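Local structure of LanC-like protein GCR2 (Arabidopsis thaliana, 3T33) at residues T98-E101 against D102-K105; S192-S195 against E196-R199; D282-H286 against W287-A291; P353-L356 against Y357-K360; K372-E376 against G377-G381. The protein binds zinc as a member of the LanC-like family and may play a role in abscisic acid signalling. One frame throughout, in Å; residues are numbered along the deposited sequence. Where two conformers were deposited one is given.

Contact 1 (T98-E101 against D102-K105); sequences TRNE and DDLK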
loop_
_atom_site.group_PDB
_atom_site.type_symbol
_atom_site.label_atom_id
_atom_site.label_comp_id
_atom_site.label_asym_id
_atom_site.label_seq_id
_atom_site.Cartn_x
_atom_site.Cartn_y
_atom_site.Cartn_z
ATOM N N THR A 98 3.546 16.422 9.738
ATOM C CA THR A 98 3.412 17.430 10.761
ATOM C C THR A 98 4.756 18.080 11.011
ATOM O O THR A 98 4.810 19.151 11.572
ATOM C CB THR A 98 2.921 16.851 12.128
ATOM O OG1 THR A 98 3.917 15.974 12.710
ATOM C CG2 THR A 98 1.597 16.107 12.025
ATOM N N ARG A 99 5.851 17.424 10.610
ATOM C CA ARG A 99 7.203 17.780 11.065
ATOM C C ARG A 99 7.384 17.803 12.597
ATOM O O ARG A 99 8.281 18.444 13.081
ATOM C CB ARG A 99 7.694 19.122 10.479
ATOM C CG ARG A 99 7.543 19.385 8.949
ATOM C CD ARG A 99 7.666 18.183 8.090
ATOM N NE ARG A 99 9.045 17.802 7.836
ATOM C CZ ARG A 99 9.429 17.186 6.718
ATOM N NH1 ARG A 99 8.536 16.904 5.759
ATOM N NH2 ARG A 99 10.708 16.870 6.545
ATOM N N ASN A 100 6.518 17.139 13.354
ATOM C CA ASN A 100 6.737 16.908 14.805
ATOM C C ASN A 100 7.974 15.972 15.033
ATOM O O ASN A 100 7.902 14.763 14.747
ATOM C CB ASN A 100 5.471 16.252 15.370
ATOM C CG ASN A 100 5.367 16.298 16.904
ATOM O OD1 ASN A 100 6.354 16.487 17.624
ATOM N ND2 ASN A 100 4.132 16.108 17.403
ATOM N N GLU A 101 9.085 16.539 15.531
ATOM C CA GLU A 101 10.339 15.792 15.701
ATOM C C GLU A 101 10.175 14.765 16.789
ATOM O O GLU A 101 10.928 13.799 16.825
ATOM C CB GLU A 101 11.592 16.667 15.965
ATOM C CG GLU A 101 11.772 17.974 15.073
ATOM C CD GLU A 101 12.480 17.802 13.677
ATOM O OE1 GLU A 101 13.332 16.870 13.491
ATOM O OE2 GLU A 101 12.197 18.657 12.769
ATOM N N ASP A 102 9.183 14.915 17.656
ATOM C CA ASP A 102 8.947 13.854 18.639
ATOM C C ASP A 102 8.423 12.567 17.979
ATOM O O ASP A 102 8.634 11.455 18.511
ATOM C CB ASP A 102 7.997 14.299 19.763
ATOM C CG ASP A 102 8.614 15.390 20.675
ATOM O OD1 ASP A 102 9.876 15.590 20.696
ATOM O OD2 ASP A 102 7.816 16.076 21.375
ATOM N N ASP A 103 7.700 12.740 16.863
ATOM C CA ASP A 103 7.203 11.607 16.069
ATOM C C ASP A 103 8.437 10.833 15.506
ATOM O O ASP A 103 8.453 9.633 15.524
ATOM C CB ASP A 103 6.275 12.043 14.911
ATOM C CG ASP A 103 4.804 12.271 15.346
ATOM O OD1 ASP A 103 4.377 11.832 16.433
ATOM O OD2 ASP A 103 4.044 12.911 14.569
ATOM N N LEU A 104 9.422 11.553 14.974
ATOM C CA LEU A 104 10.617 10.942 14.406
ATOM C C LEU A 104 11.455 10.223 15.464
ATOM O O LEU A 104 11.913 9.114 15.243
ATOM C CB LEU A 104 11.438 12.003 13.717
ATOM C CG LEU A 104 12.771 11.627 13.054
ATOM C CD1 LEU A 104 12.528 10.630 11.901
ATOM C CD2 LEU A 104 13.397 12.878 12.544
ATOM N N LYS A 105 11.615 10.840 16.634
ATOM C CA LYS A 105 12.365 10.226 17.729
ATOM C C LYS A 105 11.681 8.972 18.173
ATOM O O LYS A 105 12.318 7.970 18.418
ATOM C CB LYS A 105 12.553 11.200 18.920
ATOM C CG LYS A 105 13.886 11.937 18.838
ATOM C CD LYS A 105 13.842 13.324 19.459
ATOM C CE LYS A 105 14.773 14.278 18.705
ATOM N NZ LYS A 105 14.117 15.644 18.434
#
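Asn100 and Asp103 meet through the backbone where the chain leaves helix 84-98, passes Arg99 in a left-handed conformation (phi 55°) and turns into helix 101-118. Asn100 is the N-cap of that second helix, and an ST turn at Thr98 leads into it: OG1 of Thr98 accepts N of Asn100 at 2.9 Å and so ties the end of one helix to the cap of the next. Asn100 uses both of its oxygens. Its carbonyl O takes N of Asp103 at 2.9 Å, while its amide OD1 receives N of Asp102 at 3.2 Å, the donor standing well above the amide plane. CG lies anti to the backbone N (chi1 -164°), which swings OD1 forward over the first turn. OD2 of Asp103 also comes to 3.7 Å from CB of Asn100. The carboxylate of Asp103 is buried and held from outside the turn, by Ser94 through OD2 and by a salt bridge from OD1 to Lys60; Thr98 OG1 likewise bonds the carbonyl of Ser94. Leu104 packs against helix 130-144. On the outer side Glu101 and Lys105 carry opposite charges but do not pair, OE1 and NZ standing 5.2 Å apart. The lysine chain bends at chi3 and chi4, and NZ of Lys105 comes to 3.7 Å from CB of Glu101.

Contact 2 (S192-S195 against E196-R199); sequences SISS and ERMR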
loop_
_atom_site.group_PDB
_atom_site.type_symbol
_atom_site.label_atom_id
_atom_site.label_comp_id
_atom_site.label_asym_id
_atom_site.label_seq_id
_atom_site.Cartn_x
_atom_site.Cartn_y
_atom_site.Cartn_z
ATOM N N SER A 192 22.788 3.721 -1.887
ATOM C CA SER A 192 23.087 3.250 -0.549
ATOM C C SER A 192 23.277 1.727 -0.640
ATOM O O SER A 192 24.267 1.183 -0.139
ATOM C CB SER A 192 21.956 3.620 0.446
ATOM O OG SER A 192 21.671 5.024 0.444
ATOM N N ILE A 193 22.291 1.077 -1.263
ATOM C CA ILE A 193 22.355 -0.306 -1.665
ATOM C C ILE A 193 22.899 -0.362 -3.101
ATOM O O ILE A 193 22.556 0.458 -3.958
ATOM C CB ILE A 193 21.002 -1.020 -1.647
ATOM C CG1 ILE A 193 20.256 -0.805 -0.340
ATOM C CG2 ILE A 193 21.238 -2.576 -1.856
ATOM C CD1 ILE A 193 21.038 -1.171 0.849
ATOM N N SER A 194 23.692 -1.393 -3.366
ATOM C CA SER A 194 24.513 -1.409 -4.559
ATOM C C SER A 194 23.635 -1.664 -5.741
ATOM O O SER A 194 22.810 -2.569 -5.680
ATOM C CB SER A 194 25.582 -2.521 -4.450
ATOM O OG SER A 194 26.191 -2.717 -5.725
ATOM N N SER A 195 23.796 -0.886 -6.811
ATOM C CA SER A 195 23.023 -1.131 -8.026
ATOM C C SER A 195 23.283 -2.544 -8.622
ATOM O O SER A 195 22.333 -3.217 -9.074
ATOM C CB SER A 195 23.300 -0.026 -9.027
ATOM O OG SER A 195 22.472 -0.117 -10.146
ATOM N N GLU A 196 24.527 -3.044 -8.561
ATOM C CA GLU A 196 24.823 -4.470 -8.997
ATOM C C GLU A 196 24.066 -5.541 -8.222
ATOM O O GLU A 196 23.550 -6.550 -8.805
ATOM C CB GLU A 196 26.314 -4.749 -9.037
ATOM C CG GLU A 196 26.741 -6.195 -9.513
ATOM C CD GLU A 196 26.689 -7.155 -8.372
ATOM O OE1 GLU A 196 26.859 -6.673 -7.246
ATOM O OE2 GLU A 196 26.365 -8.355 -8.577
ATOM N N ARG A 197 23.915 -5.309 -6.923
ATOM C CA ARG A 197 23.113 -6.181 -6.075
ATOM C C ARG A 197 21.633 -6.161 -6.465
ATOM O O ARG A 197 20.986 -7.208 -6.513
ATOM C CB ARG A 197 23.274 -5.793 -4.604
ATOM C CG ARG A 197 24.593 -6.226 -3.987
ATOM C CD ARG A 197 25.207 -7.386 -4.754
ATOM N NE ARG A 197 24.738 -8.677 -4.259
ATOM C CZ ARG A 197 24.612 -9.765 -5.012
ATOM N NH1 ARG A 197 24.919 -9.720 -6.302
ATOM N NH2 ARG A 197 24.177 -10.898 -4.478
ATOM N N MET A 198 21.097 -4.973 -6.739
ATOM C CA MET A 198 19.668 -4.838 -7.092
ATOM C C MET A 198 19.439 -5.405 -8.491
ATOM O O MET A 198 18.479 -6.141 -8.731
ATOM C CB MET A 198 19.191 -3.365 -6.987
ATOM C CG MET A 198 19.338 -2.736 -5.598
ATOM S SD MET A 198 19.095 -0.934 -5.713
ATOM C CE MET A 198 17.365 -0.892 -6.119
ATOM N N ARG A 199 20.310 -5.061 -9.422
ATOM C CA ARG A 199 20.234 -5.650 -10.776
ATOM C C ARG A 199 20.290 -7.195 -10.752
ATOM O O ARG A 199 19.507 -7.883 -11.433
ATOM C CB ARG A 199 21.322 -5.059 -11.647
ATOM C CG ARG A 199 21.306 -5.562 -13.103
ATOM C CD ARG A 199 19.957 -5.320 -13.808
ATOM N NE ARG A 199 19.915 -6.068 -15.048
ATOM C CZ ARG A 199 18.916 -6.103 -15.910
ATOM N NH1 ARG A 199 17.796 -5.391 -15.713
ATOM N NH2 ARG A 199 19.058 -6.863 -16.998
#
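Met198 lies against the start of its own helix 195-212, its CG 3.5 Å from the carbonyl O of Ser194 and 4.2 Å from CG2 of Ile193. This is the close-packed side. The two apolar chains cross at about a right angle, with CG2 of Ile193 directed at the methionine by its place anti to the backbone N. Behind them, helix 174-188 supplies Leu184 against Ile193 and Cys181 against Met198. The same Ser194 O accepts N of Met198 at 3.1 Å, and Ser195 O accepts N of Arg199 at 2.8 Å. The outer side is looser. There OG of Ser194 takes N of Glu196 in a weak bond of 3.3 Å, bent to 121°, and CB of Ser194 rests 3.9 Å from CG of Arg197. Glu196 and Arg197, both exposed, bend toward each other, and OE2 of Glu196 meets NH1 of Arg197 at 3.0 Å in a salt bridge whose hydrogen bond is weak. Arg199 turns away to Glu203 and Glu252. With Ser194 as N-cap, an apolar residue just before it and another four residues after it, the arrangement is a hydrophobic staple closing the start of a helix.

Contact 3 (D282-H286 against W287-A291); sequences DRLVH and WCHGA. With ZN (zinc ion), chain B.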
loop_
_atom_site.group_PDB
_atom_site.type_symbol
_atom_site.label_atom_id
_atom_site.label_comp_id
_atom_site.label_asym_id
_atom_site.label_seq_id
_atom_site.Cartn_x
_atom_site.Cartn_y
_atom_site.Cartn_z
ATOM N N ASP A 282 -15.074 -15.235 -8.221
ATOM C CA ASP A 282 -14.944 -13.788 -8.224
ATOM C C ASP A 282 -15.466 -13.334 -6.873
ATOM O O ASP A 282 -16.633 -13.127 -6.717
ATOM C CB ASP A 282 -15.830 -13.217 -9.337
ATOM C CG ASP A 282 -15.607 -11.729 -9.573
ATOM O OD1 ASP A 282 -15.003 -11.032 -8.731
ATOM O OD2 ASP A 282 -16.055 -11.248 -10.622
ATOM N N ARG A 283 -14.569 -13.195 -5.902
ATOM C CA ARG A 283 -14.980 -12.849 -4.548
ATOM C C ARG A 283 -14.102 -11.788 -3.889
ATOM O O ARG A 283 -14.610 -10.902 -3.201
ATOM C CB ARG A 283 -15.024 -14.103 -3.670
ATOM C CG ARG A 283 -13.777 -14.968 -3.761
ATOM C CD ARG A 283 -13.989 -16.314 -3.090
ATOM N NE ARG A 283 -12.909 -16.639 -2.161
ATOM C CZ ARG A 283 -13.021 -16.585 -0.838
ATOM N NH1 ARG A 283 -14.167 -16.219 -0.282
ATOM N NH2 ARG A 283 -11.986 -16.898 -0.070
ATOM N N LEU A 284 -12.790 -11.876 -4.087
ATOM C CA LEU A 284 -11.874 -10.959 -3.390
ATOM C C LEU A 284 -11.580 -9.630 -4.115
ATOM O O LEU A 284 -11.155 -9.614 -5.274
ATOM C CB LEU A 284 -10.565 -11.686 -3.010
ATOM C CG LEU A 284 -10.768 -12.938 -2.115
ATOM C CD1 LEU A 284 -9.463 -13.598 -1.760
ATOM C CD2 LEU A 284 -11.642 -12.719 -0.833
ATOM N N VAL A 285 -11.811 -8.519 -3.420
ATOM C CA VAL A 285 -11.522 -7.165 -3.976
ATOM C C VAL A 285 -10.622 -6.460 -2.962
ATOM O O VAL A 285 -11.082 -5.630 -2.181
ATOM C CB VAL A 285 -12.834 -6.378 -4.236
ATOM C CG1 VAL A 285 -12.553 -4.989 -4.863
ATOM C CG2 VAL A 285 -13.786 -7.194 -5.122
ATOM N N HIS A 286 -9.356 -6.866 -2.911
ATOM C CA HIS A 286 -8.440 -6.453 -1.816
ATOM C C HIS A 286 -7.212 -5.927 -2.494
ATOM O O HIS A 286 -6.983 -6.228 -3.670
ATOM C CB HIS A 286 -7.897 -7.654 -1.016
ATOM C CG HIS A 286 -8.925 -8.488 -0.303
ATOM N ND1 HIS A 286 -10.235 -8.085 -0.110
ATOM C CD2 HIS A 286 -8.794 -9.676 0.346
ATOM C CE1 HIS A 286 -10.880 -9.016 0.594
ATOM N NE2 HIS A 286 -10.016 -9.965 0.917
ATOM N N TRP A 287 -6.423 -5.149 -1.752
ATOM C CA TRP A 287 -5.053 -4.901 -2.135
ATOM C C TRP A 287 -4.404 -6.280 -2.307
ATOM O O TRP A 287 -3.716 -6.503 -3.265
ATOM C CB TRP A 287 -4.291 -4.206 -1.008
ATOM C CG TRP A 287 -2.869 -4.082 -1.349
ATOM C CD1 TRP A 287 -2.344 -3.313 -2.333
ATOM C CD2 TRP A 287 -1.771 -4.791 -0.765
ATOM N NE1 TRP A 287 -0.983 -3.461 -2.376
ATOM C CE2 TRP A 287 -0.606 -4.381 -1.436
ATOM C CE3 TRP A 287 -1.666 -5.750 0.249
ATOM C CZ2 TRP A 287 0.680 -4.892 -1.129
ATOM C CZ3 TRP A 287 -0.391 -6.240 0.572
ATOM C CH2 TRP A 287 0.760 -5.799 -0.108
ATOM N N CYS A 288 -4.543 -7.170 -1.325
ATOM C CA CYS A 288 -3.734 -8.400 -1.357
ATOM C C CYS A 288 -4.135 -9.264 -2.542
ATOM O O CYS A 288 -3.266 -9.701 -3.279
ATOM C CB CYS A 288 -3.664 -9.133 -0.009
ATOM S SG CYS A 288 -5.217 -9.553 0.650
ATOM N N HIS A 289 -5.428 -9.405 -2.798
ATOM C CA HIS A 289 -5.929 -10.152 -3.970
ATOM C C HIS A 289 -7.075 -9.385 -4.624
ATOM O O HIS A 289 -8.000 -8.927 -3.945
ATOM C CB HIS A 289 -6.494 -11.522 -3.542
ATOM C CG HIS A 289 -5.539 -12.355 -2.725
ATOM N ND1 HIS A 289 -4.430 -12.977 -3.272
ATOM C CD2 HIS A 289 -5.547 -12.680 -1.403
ATOM C CE1 HIS A 289 -3.791 -13.627 -2.312
ATOM N NE2 HIS A 289 -4.444 -13.465 -1.169
ATOM N N GLY A 290 -7.051 -9.265 -5.936
ATOM C CA GLY A 290 -8.195 -8.650 -6.610
ATOM C C GLY A 290 -7.860 -7.306 -7.239
ATOM O O GLY A 290 -6.701 -6.897 -7.316
ATOM N N ALA A 291 -8.895 -6.642 -7.707
ATOM C CA ALA A 291 -8.832 -5.343 -8.395
ATOM C C ALA A 291 -7.933 -4.247 -7.750
ATOM O O ALA A 291 -7.211 -3.590 -8.456
ATOM C CB ALA A 291 -10.260 -4.827 -8.486
HETATM ZN ZN ZN B . -4.680 -9.028 2.730
#
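His286 and Cys288 meet edge-on: SG of Cys288 approaches CD2 of His286 at 3.6 Å, near the plane of the imidazole. CB of Leu284 lies over one face of that ring, 4.2 Å above its centre. Leu284 then runs on alongside His289, both chains pointing the same way, and its CD1 is 4.0 Å from both CB and CD2 of His289. The leucine thus touches both histidines, and each ring has an aromatic neighbour elsewhere, His334 for His286 and Tyr229 for His289. The backbone doubles back here: N of His286 gives a hydrogen bond of 2.7 Å to O of His289. CA of Gly290 (phi 112°) makes a CA-H...O contact of 3.4 Å with O of Leu284. Trp287 faces the other way, stacking on Phe410. SG of Cys288 lies between its own backbone N and carbonyl carbon (chi1 56°) and from there reaches the zinc ion at 2.2 Å. Cys333 and His334 bind the same ion, and a bound acetate, probably from the crystallisation liquor, lies close by. His286, packed against both Cys288 and His334, probably belongs to the second shell around this Cys-Cys-His zinc site, the metal centre of the LanC family.

Contact 4 (P353-L356 against Y357-K360); sequences PKYL and YRAK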
loop_
_atom_site.group_PDB
_atom_site.type_symbol
_atom_site.label_atom_id
_atom_site.label_comp_id
_atom_site.label_asym_id
_atom_site.label_seq_id
_atom_site.Cartn_x
_atom_site.Cartn_y
_atom_site.Cartn_z
ATOM N N PRO A 353 -10.693 15.316 -10.552
ATOM C CA PRO A 353 -11.107 15.452 -9.138
ATOM C C PRO A 353 -12.151 14.448 -8.761
ATOM O O PRO A 353 -12.432 14.316 -7.590
ATOM C CB PRO A 353 -11.746 16.854 -9.081
ATOM C CG PRO A 353 -12.236 17.090 -10.579
ATOM C CD PRO A 353 -11.083 16.514 -11.350
ATOM N N LYS A 354 -12.774 13.794 -9.742
ATOM C CA LYS A 354 -13.679 12.661 -9.472
ATOM C C LYS A 354 -12.996 11.540 -8.602
ATOM O O LYS A 354 -13.608 10.931 -7.686
ATOM C CB LYS A 354 -14.133 12.058 -10.829
ATOM C CG LYS A 354 -14.635 10.596 -10.714
ATOM C CD LYS A 354 -15.234 9.980 -11.994
ATOM C CE LYS A 354 -14.172 9.498 -12.988
ATOM N NZ LYS A 354 -14.735 9.207 -14.394
ATOM N N TYR A 355 -11.733 11.259 -8.930
ATOM C CA TYR A 355 -10.921 10.259 -8.239
ATOM C C TYR A 355 -10.586 10.713 -6.834
ATOM O O TYR A 355 -10.750 9.934 -5.902
ATOM C CB TYR A 355 -9.703 9.888 -9.112
ATOM C CG TYR A 355 -10.145 9.104 -10.341
ATOM C CD1 TYR A 355 -10.947 7.982 -10.183
ATOM C CD2 TYR A 355 -9.788 9.479 -11.640
ATOM C CE1 TYR A 355 -11.409 7.222 -11.269
ATOM C CE2 TYR A 355 -10.232 8.711 -12.780
ATOM C CZ TYR A 355 -11.046 7.594 -12.558
ATOM O OH TYR A 355 -11.511 6.786 -13.573
ATOM N N LEU A 356 -10.197 11.974 -6.641
ATOM C CA LEU A 356 -10.072 12.553 -5.255
ATOM C C LEU A 356 -11.360 12.458 -4.453
ATOM O O LEU A 356 -11.406 12.067 -3.227
ATOM C CB LEU A 356 -9.766 14.030 -5.297
ATOM C CG LEU A 356 -8.890 14.648 -4.203
ATOM C CD1 LEU A 356 -9.269 16.090 -3.968
ATOM C CD2 LEU A 356 -8.820 13.862 -2.898
ATOM N N TYR A 357 -12.431 12.817 -5.151
ATOM C CA TYR A 357 -13.720 12.694 -4.530
ATOM C C TYR A 357 -14.006 11.253 -4.075
ATOM O O TYR A 357 -14.591 11.022 -3.018
ATOM C CB TYR A 357 -14.828 13.174 -5.464
ATOM C CG TYR A 357 -16.132 12.889 -4.863
ATOM C CD1 TYR A 357 -16.628 13.662 -3.811
ATOM C CD2 TYR A 357 -16.837 11.787 -5.250
ATOM C CE1 TYR A 357 -17.842 13.352 -3.210
ATOM C CE2 TYR A 357 -17.984 11.478 -4.662
ATOM C CZ TYR A 357 -18.505 12.260 -3.658
ATOM O OH TYR A 357 -19.726 11.854 -3.110
ATOM N N ARG A 358 -13.648 10.284 -4.902
ATOM C CA ARG A 358 -13.857 8.898 -4.534
ATOM C C ARG A 358 -13.032 8.475 -3.315
ATOM O O ARG A 358 -13.545 7.763 -2.479
ATOM C CB ARG A 358 -13.714 7.969 -5.736
ATOM C CG ARG A 358 -14.952 8.026 -6.640
ATOM C CD ARG A 358 -14.747 7.194 -7.895
ATOM N NE ARG A 358 -15.940 7.252 -8.725
ATOM C CZ ARG A 358 -16.183 6.484 -9.780
ATOM N NH1 ARG A 358 -15.316 5.570 -10.166
ATOM N NH2 ARG A 358 -17.302 6.664 -10.452
ATOM N N ALA A 359 -11.810 8.976 -3.202
ATOM C CA ALA A 359 -10.956 8.686 -2.046
ATOM C C ALA A 359 -11.577 9.418 -0.867
ATOM O O ALA A 359 -11.687 8.895 0.230
ATOM C CB ALA A 359 -9.492 9.182 -2.273
ATOM N N LYS A 360 -12.049 10.612 -1.121
ATOM C CA LYS A 360 -12.709 11.372 -0.055
ATOM C C LYS A 360 -13.951 10.644 0.481
ATOM O O LYS A 360 -14.197 10.591 1.688
ATOM C CB LYS A 360 -12.995 12.804 -0.567
ATOM C CG LYS A 360 -13.950 13.650 0.166
ATOM C CD LYS A 360 -14.026 15.048 -0.521
ATOM C CE LYS A 360 -14.757 16.080 0.368
ATOM N NZ LYS A 360 -15.205 17.228 -0.449
#
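Arg358 lies alongside Lys354, one turn earlier on helix 353-375, and CG of Lys354 sits over one face of its guanidinium, 4.1 Å from NE. The arginine chain is fully extended from CG to NE, and on its way out its CG passes 3.4 Å from the carbonyl O of Lys354. That oxygen also accepts N of Arg358 at 2.9 Å. The like charges of the pair stay apart, with NZ of Lys354 5.3 Å from NH2 of Arg358, and the arginine is probably compensated by its salt bridges to Glu319 and Glu17; Trp322 adds a cation-pi contact. Tyr357 has its CB against two carbonyls of the preceding turn, 3.4 Å from O of Pro353 and equally far from O of Lys354, which lies at the edge of the phenol ring. CG anti to the backbone N (chi1 173°) sends the ring outward past the Lys354 carbonyl to Phe18, and the hydroxyl bonds O of Pro16. Leu356 joins in mainly through its backbone. Its O takes N of Lys360 at 2.6 Å and lies 3.2 Å from CB of the same lysine, while its side chain leads off to Pro405. Regular bonds from residue i+4 back to i run through all four pairs, and Tyr355 and Ala359 turn to helix 336-350: these are about two turns of alpha-helix, set between the N-terminal segment and helix 336-350 in the all-helical LanC fold.

Contact 5 (K372-E376 against G377-G381); sequences KLISE and GQMHG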
loop_
_atom_site.group_PDB
_atom_site.type_symbol
_atom_site.label_atom_id
_atom_site.label_comp_id
_atom_site.label_asym_id
_atom_site.label_seq_id
_atom_site.Cartn_x
_atom_site.Cartn_y
_atom_site.Cartn_z
ATOM N N LYS A 372 -18.454 2.789 15.067
ATOM C CA LYS A 372 -19.698 2.157 15.344
ATOM C C LYS A 372 -19.761 0.777 14.675
ATOM O O LYS A 372 -20.224 -0.192 15.284
ATOM C CB LYS A 372 -20.859 3.036 14.890
ATOM C CG LYS A 372 -22.005 3.138 15.908
ATOM C CD LYS A 372 -23.388 3.242 15.224
ATOM C CE LYS A 372 -24.417 4.003 16.115
ATOM N NZ LYS A 372 -24.424 3.600 17.580
ATOM N N LEU A 373 -19.310 0.685 13.431
ATOM C CA LEU A 373 -19.408 -0.549 12.697
ATOM C C LEU A 373 -18.550 -1.653 13.289
ATOM O O LEU A 373 -18.958 -2.819 13.310
ATOM C CB LEU A 373 -19.021 -0.312 11.249
ATOM C CG LEU A 373 -20.168 -0.040 10.270
ATOM C CD1 LEU A 373 -21.472 0.234 10.983
ATOM C CD2 LEU A 373 -19.798 1.089 9.306
ATOM N N ILE A 374 -17.363 -1.281 13.766
ATOM C CA ILE A 374 -16.402 -2.224 14.337
ATOM C C ILE A 374 -16.906 -2.687 15.714
ATOM O O ILE A 374 -16.875 -3.871 16.024
ATOM C CB ILE A 374 -14.988 -1.598 14.468
ATOM C CG1 ILE A 374 -14.321 -1.490 13.108
ATOM C CG2 ILE A 374 -14.090 -2.414 15.410
ATOM C CD1 ILE A 374 -13.153 -0.545 13.127
ATOM N N SER A 375 -17.371 -1.753 16.533
ATOM C CA SER A 375 -17.738 -2.122 17.884
ATOM C C SER A 375 -19.054 -2.926 17.964
ATOM O O SER A 375 -19.362 -3.465 19.021
ATOM C CB SER A 375 -17.746 -0.920 18.824
ATOM O OG SER A 375 -19.059 -0.610 19.189
ATOM N N GLU A 376 -19.815 -3.036 16.874
ATOM C CA GLU A 376 -20.905 -4.006 16.864
ATOM C C GLU A 376 -20.746 -5.117 15.838
ATOM O O GLU A 376 -21.737 -5.748 15.455
ATOM C CB GLU A 376 -22.260 -3.338 16.717
ATOM C CG GLU A 376 -22.446 -2.541 15.470
ATOM C CD GLU A 376 -23.564 -1.541 15.637
ATOM O OE1 GLU A 376 -23.646 -0.923 16.750
ATOM O OE2 GLU A 376 -24.360 -1.384 14.665
ATOM N N GLY A 377 -19.497 -5.348 15.405
ATOM C CA GLY A 377 -19.132 -6.507 14.592
ATOM C C GLY A 377 -19.631 -6.572 13.148
ATOM O O GLY A 377 -19.542 -7.638 12.531
ATOM N N GLN A 378 -20.148 -5.461 12.597
ATOM C CA GLN A 378 -20.460 -5.398 11.147
ATOM C C GLN A 378 -19.217 -5.061 10.300
ATOM O O GLN A 378 -19.199 -5.293 9.113
ATOM C CB GLN A 378 -21.569 -4.394 10.807
ATOM C CG GLN A 378 -22.553 -4.034 11.910
ATOM C CD GLN A 378 -23.605 -3.051 11.406
ATOM O OE1 GLN A 378 -24.001 -3.098 10.222
ATOM N NE2 GLN A 378 -24.060 -2.149 12.290
ATOM N N MET A 379 -18.202 -4.482 10.926
ATOM C CA MET A 379 -16.892 -4.283 10.300
ATOM C C MET A 379 -15.823 -4.985 11.148
ATOM O O MET A 379 -15.758 -4.847 12.371
ATOM C CB MET A 379 -16.551 -2.785 10.112
ATOM C CG MET A 379 -15.169 -2.504 9.428
ATOM S SD MET A 379 -14.786 -0.727 9.139
ATOM C CE MET A 379 -15.890 -0.376 7.788
ATOM N N HIS A 380 -15.012 -5.770 10.464
ATOM C CA HIS A 380 -13.976 -6.492 11.101
ATOM C C HIS A 380 -12.815 -5.497 11.332
ATOM O O HIS A 380 -12.448 -4.734 10.440
ATOM C CB HIS A 380 -13.583 -7.635 10.189
ATOM C CG HIS A 380 -12.571 -8.538 10.792
ATOM N ND1 HIS A 380 -11.218 -8.360 10.601
ATOM C CD2 HIS A 380 -12.703 -9.593 11.626
ATOM C CE1 HIS A 380 -10.559 -9.299 11.260
ATOM N NE2 HIS A 380 -11.436 -10.045 11.908
ATOM N N GLY A 381 -12.284 -5.458 12.548
ATOM C CA GLY A 381 -11.267 -4.467 12.858
ATOM C C GLY A 381 -9.817 -4.909 12.703
ATOM O O GLY A 381 -8.917 -4.238 13.201
#
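Leu373 and Met379 are tied by a backbone hydrogen bond as helix 353-375 ends: O of Leu373 accepts N of Met379 at 3.0 Å. The same oxygen takes a second, weak bond from N of Gln378, and O of Ile374 receives N of Gly377 at 3.1 Å. Gly377, with positive phi (70°), turns the chain back across the last helical carbonyls. A CA-H...O contact joins CA of Ile374 to O of Met379 at 3.3 Å, nearly straight at 170°. Apolar contacts lie on the inner side. CB of Leu373 meets CB of Met379 at 3.7 Å, and the Ile374 and Met379 side chains cross obliquely, CG1 of Ile374 lying 3.9 Å from CG of Met379. With CG anti to the backbone N (chi1 -179°), the Met379 side chain runs past Ile374, and it also touches Phe365, Val330 and Phe11. Polar side chains meet on the exposed side, where Glu376 and Gln378 run side by side and their carboxylate and amide are nearly coplanar. NE2 of Gln378 gives a weak bond to OE2 of Glu376; the separation of 2.5 Å is improbably short, so its detail is doubtful. CD1 of Leu373 lies over one face of this amide, 3.8 Å from NE2 of Gln378. The weak six-to-one bond, the five-to-two bond at Gly377 and that residue's positive phi together make a Schellman motif, here reinforced by Met379.

Along the chain the five contacts follow in series, none touching another. Contacts 1 and 2 each mark the start of a helix, 101-118 and 195-212, and their centres lie 30 Å apart. Contact 3, the buried loop ahead of helix 291-305, holds the metal. The centres of contacts 1 and 3 are 35 Å apart, on opposite sides of the chain's centre. Contacts 4 and 5 sit near the two ends of helix 353-375, with centres 25 Å apart, and the centre of each is 21 Å from that of contact 3. CA of Gly381, the last residue of contact 5, comes to about 13 Å from the zinc ion. Contacts 1, 2 and 5 are capping motifs at helix ends.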